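Local coordinates for amino acid adenylation domain-containing protein (Bacillus stratosphericus LAMA 585, PDB 6ULY), which probably selects a branched-chain keto acid and activates it as an acyl adenylate for a nonribosomal depsipeptide synthetase, acting as the adenylation domain, at residues Val214-Met219 against Leu254-Trp259; Asp247-Gln252 against Asn272-Met277; Arg393-Gln398 against Arg409-Gly414. All coordinates share one frame; numbering follows the deposited sequence.

Contacts 1 and 2 form one continuous core, their centres about 10 Å apart and their segments alternating along the chain. Helices 246-251 and 255-262 follow each other, so the second half of contact 1 succeeds the first half of contact 2. Trp218 CZ2 of contact 1 lies 3.5 Å from Ala274 CB of contact 2, and Arg255 NH1 probably donates to Asp248 O. Contact 3 lies on the opposite side of the chain's centre, its centre about 35 Å from that of contact 1 and about 33 Å from that of contact 2. The bound keto acyl adenylate is about 12 Å from the Trp218 side chain, about 10 Å from that of Phe273 and about 8 Å from that of Val410.

Contact 1. Residues Val214-Met219 against Leu254-Trp259; sequences VSLDWM and LRWLDW. With SO4 (sulfate ion), chain N; SO4 (sulfate ion), chain O.
Leu216 in strand 214-217 and Trp218 just past its end face helix 255-262, the CA of Leu216 7.5 Å from that of Trp259 and the CA of Trp218 8.2 Å from that of Trp256. The indoles of Trp218 and Trp256 form a T-shaped stack: their planes stand at 90°, the five-membered ring centroids 4.4 Å apart. A chi1 of 53°, with CG between backbone N and carbonyl carbon, carries the Trp218 edge over one face of Trp256, NE1 3.3 Å above that plane. The two NE1 atoms come close without bonding, both being donors; Trp256 NE1 is hydrogen-bonded instead to Thr268 OG1 on the adjoining strand, which helps to fix the receiving ring. Trp218 CB meets Trp259 CZ3 obliquely at 3.9 Å. Leu216 reaches across with one methyl: CD2 presses on Trp259 CB at 3.4 Å and meets the edge of the Trp256 ring at CD1, 4.0 Å away. Arg255, near the helix start, binds one sulfate through NH1 and a second through NH2, both ions probably from the crystallisation liquor. Asp217 OD2 accepts from Met219 N in an Asx turn that carries the chain through Trp218. Strand 214-217 lies between parallel strands 240-243 and 267-270, and helix 255-262 covers it on the way from one to the other, a beta-alpha-beta crossover of the adenylate-forming fold.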
loop_
_atom_site.group_PDB
_atom_site.type_symbol
_atom_site.label_atom_id
_atom_site.label_comp_id
_atom_site.label_asym_id
_atom_site.label_seq_id
_atom_site.Cartn_x
_atom_site.Cartn_y
_atom_site.Cartn_z
ATOM N N VAL A 214 -19.412 29.114 -20.451
ATOM C CA VAL A 214 -20.379 28.817 -19.400
ATOM C C VAL A 214 -20.079 27.408 -18.897
ATOM O O VAL A 214 -20.192 26.436 -19.656
ATOM C CB VAL A 214 -21.829 28.936 -19.897
ATOM C CG1 VAL A 214 -22.799 28.616 -18.770
ATOM C CG2 VAL A 214 -22.093 30.342 -20.454
ATOM N N SER A 215 -19.689 27.299 -17.632
ATOM C CA SER A 215 -19.178 26.051 -17.086
ATOM C C SER A 215 -20.218 25.368 -16.209
ATOM O O SER A 215 -20.880 26.011 -15.389
ATOM C CB SER A 215 -17.906 26.297 -16.271
ATOM O OG SER A 215 -17.341 25.069 -15.849
ATOM N N LEU A 216 -20.346 24.055 -16.385
ATOM C CA LEU A 216 -21.206 23.220 -15.553
ATOM C C LEU A 216 -20.378 22.080 -14.978
ATOM O O LEU A 216 -19.748 21.328 -15.730
ATOM C CB LEU A 216 -22.385 22.666 -16.359
ATOM C CG LEU A 216 -23.275 21.670 -15.615
ATOM C CD1 LEU A 216 -23.928 22.302 -14.395
ATOM C CD2 LEU A 216 -24.316 21.113 -16.559
ATOM N N ASP A 217 -20.387 21.946 -13.653
ATOM C CA ASP A 217 -19.642 20.888 -12.979
ATOM C C ASP A 217 -20.458 20.374 -11.801
ATOM O O ASP A 217 -20.820 21.148 -10.909
ATOM C CB ASP A 217 -18.277 21.388 -12.493
ATOM C CG ASP A 217 -17.327 20.253 -12.148
ATOM O OD1 ASP A 217 -16.115 20.515 -11.985
ATOM O OD2 ASP A 217 -17.787 19.093 -12.067
ATOM N N TRP A 218 -20.738 19.072 -11.802
ATOM C CA TRP A 218 -21.310 18.394 -10.648
ATOM C C TRP A 218 -20.315 17.483 -9.942
ATOM O O TRP A 218 -20.637 16.945 -8.875
ATOM C CB TRP A 218 -22.543 17.575 -11.064
ATOM C CG TRP A 218 -22.299 16.636 -12.206
ATOM C CD1 TRP A 218 -22.619 16.839 -13.517
ATOM C CD2 TRP A 218 -21.688 15.341 -12.138
ATOM N NE1 TRP A 218 -22.245 15.751 -14.269
ATOM C CE2 TRP A 218 -21.675 14.816 -13.444
ATOM C CE3 TRP A 218 -21.154 14.575 -11.099
ATOM C CZ2 TRP A 218 -21.137 13.569 -13.741
ATOM C CZ3 TRP A 218 -20.626 13.337 -11.392
ATOM C CH2 TRP A 218 -20.622 12.843 -12.702
ATOM N N MET A 219 -19.121 17.298 -10.498
ATOM C CA MET A 219 -18.124 16.467 -9.848
ATOM C C MET A 219 -17.654 17.124 -8.549
ATOM O O MET A 219 -17.671 18.351 -8.422
ATOM C CB MET A 219 -16.942 16.233 -10.782
ATOM C CG MET A 219 -17.198 15.153 -11.820
ATOM S SD MET A 219 -17.294 13.512 -11.077
ATOM C CE MET A 219 -15.581 13.252 -10.597
ATOM N N LEU A 254 -29.875 12.038 -15.807
ATOM C CA LEU A 254 -30.400 12.901 -16.861
ATOM C C LEU A 254 -30.439 14.365 -16.449
ATOM O O LEU A 254 -30.590 15.230 -17.318
ATOM C CB LEU A 254 -31.796 12.442 -17.276
ATOM C CG LEU A 254 -31.855 11.153 -18.099
ATOM C CD1 LEU A 254 -33.296 10.831 -18.464
ATOM C CD2 LEU A 254 -30.988 11.243 -19.352
ATOM N N ARG A 255 -30.304 14.665 -15.157
ATOM C CA ARG A 255 -30.171 16.054 -14.737
ATOM C C ARG A 255 -28.993 16.737 -15.413
ATOM O O ARG A 255 -29.034 17.948 -15.653
ATOM C CB ARG A 255 -30.020 16.129 -13.223
ATOM C CG ARG A 255 -31.325 15.961 -12.502
ATOM C CD ARG A 255 -31.141 15.811 -11.012
ATOM N NE ARG A 255 -32.433 15.643 -10.367
ATOM C CZ ARG A 255 -32.610 15.200 -9.130
ATOM N NH1 ARG A 255 -31.568 14.862 -8.382
ATOM N NH2 ARG A 255 -33.839 15.089 -8.645
ATOM N N TRP A 256 -27.926 15.991 -15.704
ATOM C CA TRP A 256 -26.825 16.552 -16.477
ATOM C C TRP A 256 -27.354 17.214 -17.742
ATOM O O TRP A 256 -27.009 18.359 -18.055
ATOM C CB TRP A 256 -25.818 15.452 -16.823
ATOM C CG TRP A 256 -24.423 15.926 -17.118
ATOM C CD1 TRP A 256 -23.921 17.187 -16.951
ATOM C CD2 TRP A 256 -23.343 15.131 -17.628
ATOM N NE1 TRP A 256 -22.601 17.224 -17.331
ATOM C CE2 TRP A 256 -22.221 15.975 -17.749
ATOM C CE3 TRP A 256 -23.220 13.787 -17.999
ATOM C CZ2 TRP A 256 -20.992 15.519 -18.221
ATOM C CZ3 TRP A 256 -21.999 13.337 -18.470
ATOM C CH2 TRP A 256 -20.901 14.200 -18.575
ATOM N N LEU A 257 -28.205 16.503 -18.482
ATOM C CA LEU A 257 -28.790 17.082 -19.686
ATOM C C LEU A 257 -29.596 18.332 -19.353
ATOM O O LEU A 257 -29.396 19.391 -19.959
ATOM C CB LEU A 257 -29.660 16.044 -20.397
ATOM C CG LEU A 257 -28.946 14.756 -20.816
ATOM C CD1 LEU A 257 -29.846 13.923 -21.721
ATOM C CD2 LEU A 257 -27.624 15.050 -21.505
ATOM N N ASP A 258 -30.507 18.231 -18.380
ATOM C CA ASP A 258 -31.311 19.388 -17.989
ATOM C C ASP A 258 -30.429 20.588 -17.688
ATOM O O ASP A 258 -30.739 21.722 -18.077
ATOM C CB ASP A 258 -32.148 19.067 -16.750
ATOM C CG ASP A 258 -33.073 17.897 -16.951
ATOM O OD1 ASP A 258 -33.212 17.425 -18.098
ATOM O OD2 ASP A 258 -33.658 17.452 -15.945
ATOM N N TRP A 259 -29.336 20.352 -16.962
ATOM C CA TRP A 259 -28.478 21.441 -16.517
ATOM C C TRP A 259 -27.752 22.078 -17.695
ATOM O O TRP A 259 -27.735 23.306 -17.837
ATOM C CB TRP A 259 -27.487 20.918 -15.477
ATOM C CG TRP A 259 -28.123 20.500 -14.173
ATOM C CD1 TRP A 259 -29.309 20.942 -13.657
ATOM C CD2 TRP A 259 -27.603 19.555 -13.223
ATOM N NE1 TRP A 259 -29.554 20.340 -12.445
ATOM C CE2 TRP A 259 -28.526 19.480 -12.159
ATOM C CE3 TRP A 259 -26.447 18.766 -13.169
ATOM C CZ2 TRP A 259 -28.329 18.653 -11.055
ATOM C CZ3 TRP A 259 -26.254 17.940 -12.069
ATOM C CH2 TRP A 259 -27.192 17.892 -11.029
HETATM S S SO4 N . -33.451 13.217 -5.564
HETATM O O1 SO4 N . -32.156 13.436 -6.143
HETATM O O2 SO4 N . -33.299 12.611 -4.269
HETATM O O3 SO4 N . -34.131 14.476 -5.425
HETATM O O4 SO4 N . -34.218 12.348 -6.413
HETATM S S SO4 O . -36.092 18.196 -9.043
HETATM O O1 SO4 O . -34.778 18.501 -9.530
HETATM O O2 SO4 O . -36.431 16.847 -9.397
HETATM O O3 SO4 O . -36.120 18.338 -7.614
HETATM O O4 SO4 O . -37.040 19.096 -9.632
#

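Contact 2. Residues Asp247-Gln252 against Asn272-Met277; sequences DDFIAQ and NFAFAM
Phe249 reaches helix 272-279 with the far end of its ring, and the groups it meets there are spread round that end. The ring of Phe273 is the one at the edge, its CE2 4.4 Å from Phe249 CE2 and near the plane of the Phe249 ring. Ala274 and Met277 approach obliquely: Ala274 CB is 3.6 Å from Phe249 CZ, and Met277 SD is 4.0 Å from Phe249 CE2. The indole of Trp218, from outside the two helices, stacks with the Phe249 ring and also touches Ala274, so it shares in filling the space between them. Phe273, in turn, has Ala274 CB of its own helix on one face, 4.1 Å above the plane, while Met277 SD lies at its edge, in plane, so the sulfur sits beside both phenylalanines. The axes of the helical segments 247-251 and 272-277 stay 11.6 Å apart at closest, with their directions 41° apart, a wide spacing bridged by side chains rather than by close backbone packing. CG anti to the backbone N (chi1 166°) carries the Phe249 ring toward helix 272-279. Met277 runs out extended to SD and then bends at chi3 (76°), which brings CE to 4.0 Å from Ile250 O. Helix 560-570 also packs on helix 272-279, Gln565 and Ala569 touching Phe273. The cross-helix chemistry is thus almost wholly apolar: a Met-aromatic contact, with SD 5.2 Å from the Phe249 ring centroid, joins ring and methyl packing. Contacts of this kind depend on shape and dispersion more than on direction, consistent with a seam held by fit among the helices and Trp218.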
loop_
_atom_site.group_PDB
_atom_site.type_symbol
_atom_site.label_atom_id
_atom_site.label_comp_id
_atom_site.label_asym_id
_atom_site.label_seq_id
_atom_site.Cartn_x
_atom_site.Cartn_y
_atom_site.Cartn_z
ATOM N N ASP A 247 -24.386 14.319 -5.573
ATOM C CA ASP A 247 -25.477 13.411 -5.235
ATOM C C ASP A 247 -26.634 13.552 -6.214
ATOM O O ASP A 247 -27.241 12.552 -6.616
ATOM C CB ASP A 247 -25.952 13.681 -3.807
ATOM C CG ASP A 247 -24.813 13.680 -2.805
ATOM O OD1 ASP A 247 -23.885 14.506 -2.956
ATOM O OD2 ASP A 247 -24.846 12.858 -1.867
ATOM N N ASP A 248 -26.949 14.788 -6.618
ATOM C CA ASP A 248 -28.093 15.003 -7.496
ATOM C C ASP A 248 -27.883 14.366 -8.863
ATOM O O ASP A 248 -28.853 13.946 -9.504
ATOM C CB ASP A 248 -28.378 16.499 -7.653
ATOM C CG ASP A 248 -28.700 17.176 -6.333
ATOM O OD1 ASP A 248 -28.417 18.386 -6.196
ATOM O OD2 ASP A 248 -29.217 16.496 -5.423
ATOM N N PHE A 249 -26.637 14.287 -9.336
ATOM C CA PHE A 249 -26.406 13.660 -10.632
ATOM C C PHE A 249 -26.556 12.145 -10.550
ATOM O O PHE A 249 -27.274 11.541 -11.356
ATOM C CB PHE A 249 -25.025 14.007 -11.184
ATOM C CG PHE A 249 -24.622 13.128 -12.330
ATOM C CD1 PHE A 249 -25.079 13.387 -13.611
ATOM C CD2 PHE A 249 -23.829 12.012 -12.118
ATOM C CE1 PHE A 249 -24.728 12.563 -14.665
ATOM C CE2 PHE A 249 -23.480 11.183 -13.165
ATOM C CZ PHE A 249 -23.926 11.457 -14.439
ATOM N N ILE A 250 -25.853 11.501 -9.613
ATOM C CA ILE A 250 -25.903 10.042 -9.569
ATOM C C ILE A 250 -27.312 9.571 -9.224
ATOM O O ILE A 250 -27.711 8.462 -9.599
ATOM C CB ILE A 250 -24.856 9.469 -8.589
ATOM C CG1 ILE A 250 -25.097 9.960 -7.162
ATOM C CG2 ILE A 250 -23.439 9.817 -9.041
ATOM C CD1 ILE A 250 -25.806 8.939 -6.286
ATOM N N ALA A 251 -28.092 10.401 -8.529
ATOM C CA ALA A 251 -29.486 10.054 -8.270
ATOM C C ALA A 251 -30.312 10.090 -9.552
ATOM O O ALA A 251 -31.122 9.190 -9.798
ATOM C CB ALA A 251 -30.077 11.000 -7.224
ATOM N N GLN A 252 -30.120 11.116 -10.381
ATOM C CA GLN A 252 -30.846 11.261 -11.644
ATOM C C GLN A 252 -29.869 11.750 -12.704
ATOM O O GLN A 252 -29.772 12.952 -12.980
ATOM C CB GLN A 252 -32.024 12.232 -11.500
ATOM C CG GLN A 252 -32.942 11.958 -10.313
ATOM C CD GLN A 252 -33.824 10.740 -10.516
ATOM O OE1 GLN A 252 -34.158 10.382 -11.647
ATOM N NE2 GLN A 252 -34.206 10.095 -9.416
ATOM N N ASN A 272 -15.489 8.624 -17.218
ATOM C CA ASN A 272 -16.168 7.865 -18.263
ATOM C C ASN A 272 -17.466 7.233 -17.766
ATOM O O ASN A 272 -18.386 7.011 -18.561
ATOM C CB ASN A 272 -15.232 6.789 -18.811
ATOM C CG ASN A 272 -15.770 6.137 -20.067
ATOM O OD1 ASN A 272 -15.734 6.728 -21.149
ATOM N ND2 ASN A 272 -16.273 4.915 -19.932
ATOM N N PHE A 273 -17.563 6.938 -16.464
ATOM C CA PHE A 273 -18.751 6.257 -15.954
ATOM C C PHE A 273 -19.999 7.110 -16.137
ATOM O O PHE A 273 -21.087 6.585 -16.406
ATOM C CB PHE A 273 -18.567 5.890 -14.475
ATOM C CG PHE A 273 -18.723 7.054 -13.526
ATOM C CD1 PHE A 273 -17.613 7.709 -13.030
ATOM C CD2 PHE A 273 -19.980 7.479 -13.117
ATOM C CE1 PHE A 273 -17.751 8.777 -12.160
ATOM C CE2 PHE A 273 -20.120 8.545 -12.252
ATOM C CZ PHE A 273 -19.003 9.195 -11.774
ATOM N N ALA A 274 -19.869 8.430 -15.983
ATOM C CA ALA A 274 -21.027 9.301 -16.133
ATOM C C ALA A 274 -21.569 9.242 -17.553
ATOM O O ALA A 274 -22.788 9.229 -17.761
ATOM C CB ALA A 274 -20.660 10.735 -15.754
ATOM N N PHE A 275 -20.678 9.198 -18.546
ATOM C CA PHE A 275 -21.126 9.047 -19.925
ATOM C C PHE A 275 -21.851 7.724 -20.111
ATOM O O PHE A 275 -22.881 7.659 -20.795
ATOM C CB PHE A 275 -19.940 9.147 -20.882
ATOM C CG PHE A 275 -19.265 10.492 -20.876
ATOM C CD1 PHE A 275 -18.359 10.825 -19.880
ATOM C CD2 PHE A 275 -19.529 11.422 -21.870
ATOM C CE1 PHE A 275 -17.738 12.058 -19.870
ATOM C CE2 PHE A 275 -18.907 12.659 -21.865
ATOM C CZ PHE A 275 -18.010 12.976 -20.865
ATOM N N ALA A 276 -21.335 6.658 -19.500
ATOM C CA ALA A 276 -22.004 5.365 -19.594
ATOM C C ALA A 276 -23.342 5.384 -18.868
ATOM O O ALA A 276 -24.307 4.757 -19.320
ATOM C CB ALA A 276 -21.103 4.270 -19.031
ATOM N N MET A 277 -23.422 6.093 -17.739
ATOM C CA MET A 277 -24.690 6.193 -17.024
ATOM C C MET A 277 -25.753 6.851 -17.896
ATOM O O MET A 277 -26.896 6.384 -17.951
ATOM C CB MET A 277 -24.506 6.975 -15.722
ATOM C CG MET A 277 -23.764 6.222 -14.634
ATOM S SD MET A 277 -23.579 7.172 -13.106
ATOM C CE MET A 277 -25.222 7.039 -12.414
#

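Contact 3. Residues Arg393-Gln398 against Arg409-Gly414; sequences RIVNHQ and RVQIKG. With SO4 (sulfate ion), chain K.
Arg393 and Gln411 open the tight part of this antiparallel strand pair, a ladder that runs on to Val395 and Arg409. Their N and O atoms exchange two hydrogen bonds, and beyond them the side chains run alongside each other. The guanidinium takes the amide oxygen side-on: Gln411 OE1 accepts from Arg393 NE at 2.6 Å and from Arg393 NH2 at 2.8 Å, the latter on a lone pair in the carbonyl plane. With the two flat groups only 26° apart, this double grip holds both nearly level, while Gln411 NE2 is bonded to His439 ND1 and Trp437 makes a cation-pi contact with Arg393. Val395 and Arg409 form the second hydrogen-bonded pair, Arg409 N 2.6 Å from Val395 O. Between the two hydrogen-bonded pairs, on the other face of the sheet, the non-hydrogen-bonded pair Ile394 and Val410 packs CD1 on CG2 at 3.7 Å, with Leu451 next to both. Past Val395 the contact loosens. The Arg409 chain, bent at chi2 (141°), runs alongside Asn396 and His397, and His397 CA lies 3.9 Å above the centre of its guanidinium. The His397 ring is exposed and poorly ordered, so its approach to Arg409 is doubtful. At the guanidinium edge Arg409 NE donates to sulfate O3 at 3.0 Å; this ion, probably from the crystallisation liquor, is also held by His399 and by Lys112 of the second subunit. Strands 391-395 and 408-413 are neighbours in a five-stranded antiparallel sheet, consistent with the beta subdomain of adenylate-forming enzymes.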
loop_
_atom_site.group_PDB
_atom_site.type_symbol
_atom_site.label_atom_id
_atom_site.label_comp_id
_atom_site.label_asym_id
_atom_site.label_seq_id
_atom_site.Cartn_x
_atom_site.Cartn_y
_atom_site.Cartn_z
ATOM N N ARG A 393 7.114 11.415 -21.040
ATOM C CA ARG A 393 7.956 10.392 -21.637
ATOM C C ARG A 393 7.480 9.028 -21.168
ATOM O O ARG A 393 6.803 8.895 -20.145
ATOM C CB ARG A 393 9.444 10.600 -21.305
ATOM C CG ARG A 393 9.845 10.242 -19.880
ATOM C CD ARG A 393 11.364 10.272 -19.716
ATOM N NE ARG A 393 11.789 9.858 -18.382
ATOM C CZ ARG A 393 13.056 9.807 -17.980
ATOM N NH1 ARG A 393 14.038 10.151 -18.805
ATOM N NH2 ARG A 393 13.343 9.414 -16.747
ATOM N N ILE A 394 7.831 8.015 -21.953
ATOM C CA ILE A 394 7.513 6.623 -21.670
ATOM C C ILE A 394 8.831 5.874 -21.520
ATOM O O ILE A 394 9.686 5.940 -22.410
ATOM C CB ILE A 394 6.655 6.003 -22.789
ATOM C CG1 ILE A 394 5.485 6.925 -23.160
ATOM C CG2 ILE A 394 6.169 4.626 -22.380
ATOM C CD1 ILE A 394 4.434 7.094 -22.074
ATOM N N VAL A 395 8.996 5.164 -20.400
ATOM C CA VAL A 395 10.236 4.464 -20.090
ATOM C C VAL A 395 9.933 3.011 -19.748
ATOM O O VAL A 395 8.801 2.646 -19.424
ATOM C CB VAL A 395 11.007 5.130 -18.929
ATOM C CG1 VAL A 395 11.407 6.545 -19.301
ATOM C CG2 VAL A 395 10.171 5.123 -17.656
ATOM N N ASN A 396 10.976 2.181 -19.806
ATOM C CA ASN A 396 10.832 0.752 -19.590
ATOM C C ASN A 396 11.190 0.390 -18.147
ATOM O O ASN A 396 11.360 1.259 -17.284
ATOM C CB ASN A 396 11.687 -0.028 -20.598
ATOM C CG ASN A 396 13.179 0.217 -20.431
ATOM O OD1 ASN A 396 13.639 0.730 -19.410
ATOM N ND2 ASN A 396 13.945 -0.157 -21.448
ATOM N N HIS A 397 11.316 -0.915 -17.890
ATOM C CA HIS A 397 11.574 -1.407 -16.539
ATOM C C HIS A 397 12.759 -0.695 -15.894
ATOM O O HIS A 397 12.734 -0.398 -14.694
ATOM C CB HIS A 397 11.819 -2.919 -16.587
ATOM C CG HIS A 397 11.431 -3.645 -15.336
ATOM N ND1 HIS A 397 12.017 -4.832 -14.953
ATOM C CD2 HIS A 397 10.504 -3.362 -14.390
ATOM C CE1 HIS A 397 11.476 -5.245 -13.821
ATOM N NE2 HIS A 397 10.555 -4.370 -13.457
ATOM N N GLN A 398 13.804 -0.413 -16.671
ATOM C CA GLN A 398 15.007 0.232 -16.161
ATOM C C GLN A 398 14.981 1.746 -16.324
ATOM O O GLN A 398 16.036 2.386 -16.246
ATOM C CB GLN A 398 16.249 -0.337 -16.851
ATOM C CG GLN A 398 16.541 -1.783 -16.507
ATOM C CD GLN A 398 17.917 -2.210 -16.967
ATOM O OE1 GLN A 398 18.712 -1.388 -17.427
ATOM N NE2 GLN A 398 18.209 -3.501 -16.846
ATOM N N ARG A 409 6.238 2.930 -18.882
ATOM C CA ARG A 409 5.842 3.696 -17.707
ATOM C C ARG A 409 5.776 5.178 -18.051
ATOM O O ARG A 409 6.763 5.758 -18.520
ATOM C CB ARG A 409 6.823 3.451 -16.563
ATOM C CG ARG A 409 6.732 2.057 -15.987
ATOM C CD ARG A 409 8.103 1.491 -15.632
ATOM N NE ARG A 409 7.981 0.213 -14.937
ATOM C CZ ARG A 409 7.766 -0.952 -15.540
ATOM N NH1 ARG A 409 7.650 -1.010 -16.861
ATOM N NH2 ARG A 409 7.666 -2.062 -14.820
ATOM N N VAL A 410 4.619 5.788 -17.801
ATOM C CA VAL A 410 4.407 7.196 -18.112
ATOM C C VAL A 410 5.063 8.049 -17.038
ATOM O O VAL A 410 4.864 7.825 -15.840
ATOM C CB VAL A 410 2.904 7.515 -18.216
ATOM C CG1 VAL A 410 2.699 8.980 -18.599
ATOM C CG2 VAL A 410 2.221 6.589 -19.210
ATOM N N GLN A 411 5.835 9.043 -17.465
ATOM C CA GLN A 411 6.452 9.987 -16.551
ATOM C C GLN A 411 6.167 11.398 -17.032
ATOM O O GLN A 411 6.020 11.643 -18.232
ATOM C CB GLN A 411 7.969 9.761 -16.442
ATOM C CG GLN A 411 8.352 8.443 -15.783
ATOM C CD GLN A 411 9.847 8.330 -15.527
ATOM O OE1 GLN A 411 10.651 9.029 -16.148
ATOM N NE2 GLN A 411 10.225 7.458 -14.600
ATOM N N ILE A 412 6.100 12.328 -16.083
ATOM C CA ILE A 412 5.690 13.697 -16.360
ATOM C C ILE A 412 6.731 14.656 -15.808
ATOM O O ILE A 412 7.131 14.544 -14.644
ATOM C CB ILE A 412 4.313 14.015 -15.744
ATOM C CG1 ILE A 412 3.265 12.998 -16.194
ATOM C CG2 ILE A 412 3.894 15.420 -16.108
ATOM C CD1 ILE A 412 2.997 13.009 -17.676
ATOM N N LYS A 413 7.139 15.615 -16.628
ATOM C CA LYS A 413 7.965 16.728 -16.191
ATOM C C LYS A 413 7.245 18.028 -16.515
ATOM O O LYS A 413 6.693 18.183 -17.610
ATOM C CB LYS A 413 9.337 16.717 -16.871
ATOM C CG LYS A 413 10.320 17.743 -16.305
ATOM C CD LYS A 413 11.430 18.118 -17.300
ATOM C CE LYS A 413 12.041 16.911 -17.968
ATOM N NZ LYS A 413 13.274 17.266 -18.732
ATOM N N GLY A 414 7.250 18.962 -15.570
ATOM C CA GLY A 414 6.670 20.256 -15.814
ATOM C C GLY A 414 6.519 21.094 -14.568
ATOM O O GLY A 414 6.930 20.712 -13.467
HETATM S S SO4 K . 8.964 1.355 -11.173
HETATM O O1 SO4 K . 9.770 2.292 -10.406
HETATM O O2 SO4 K . 9.482 0.020 -11.022
HETATM O O3 SO4 K . 8.970 1.703 -12.572
HETATM O O4 SO4 K . 7.618 1.403 -10.686
#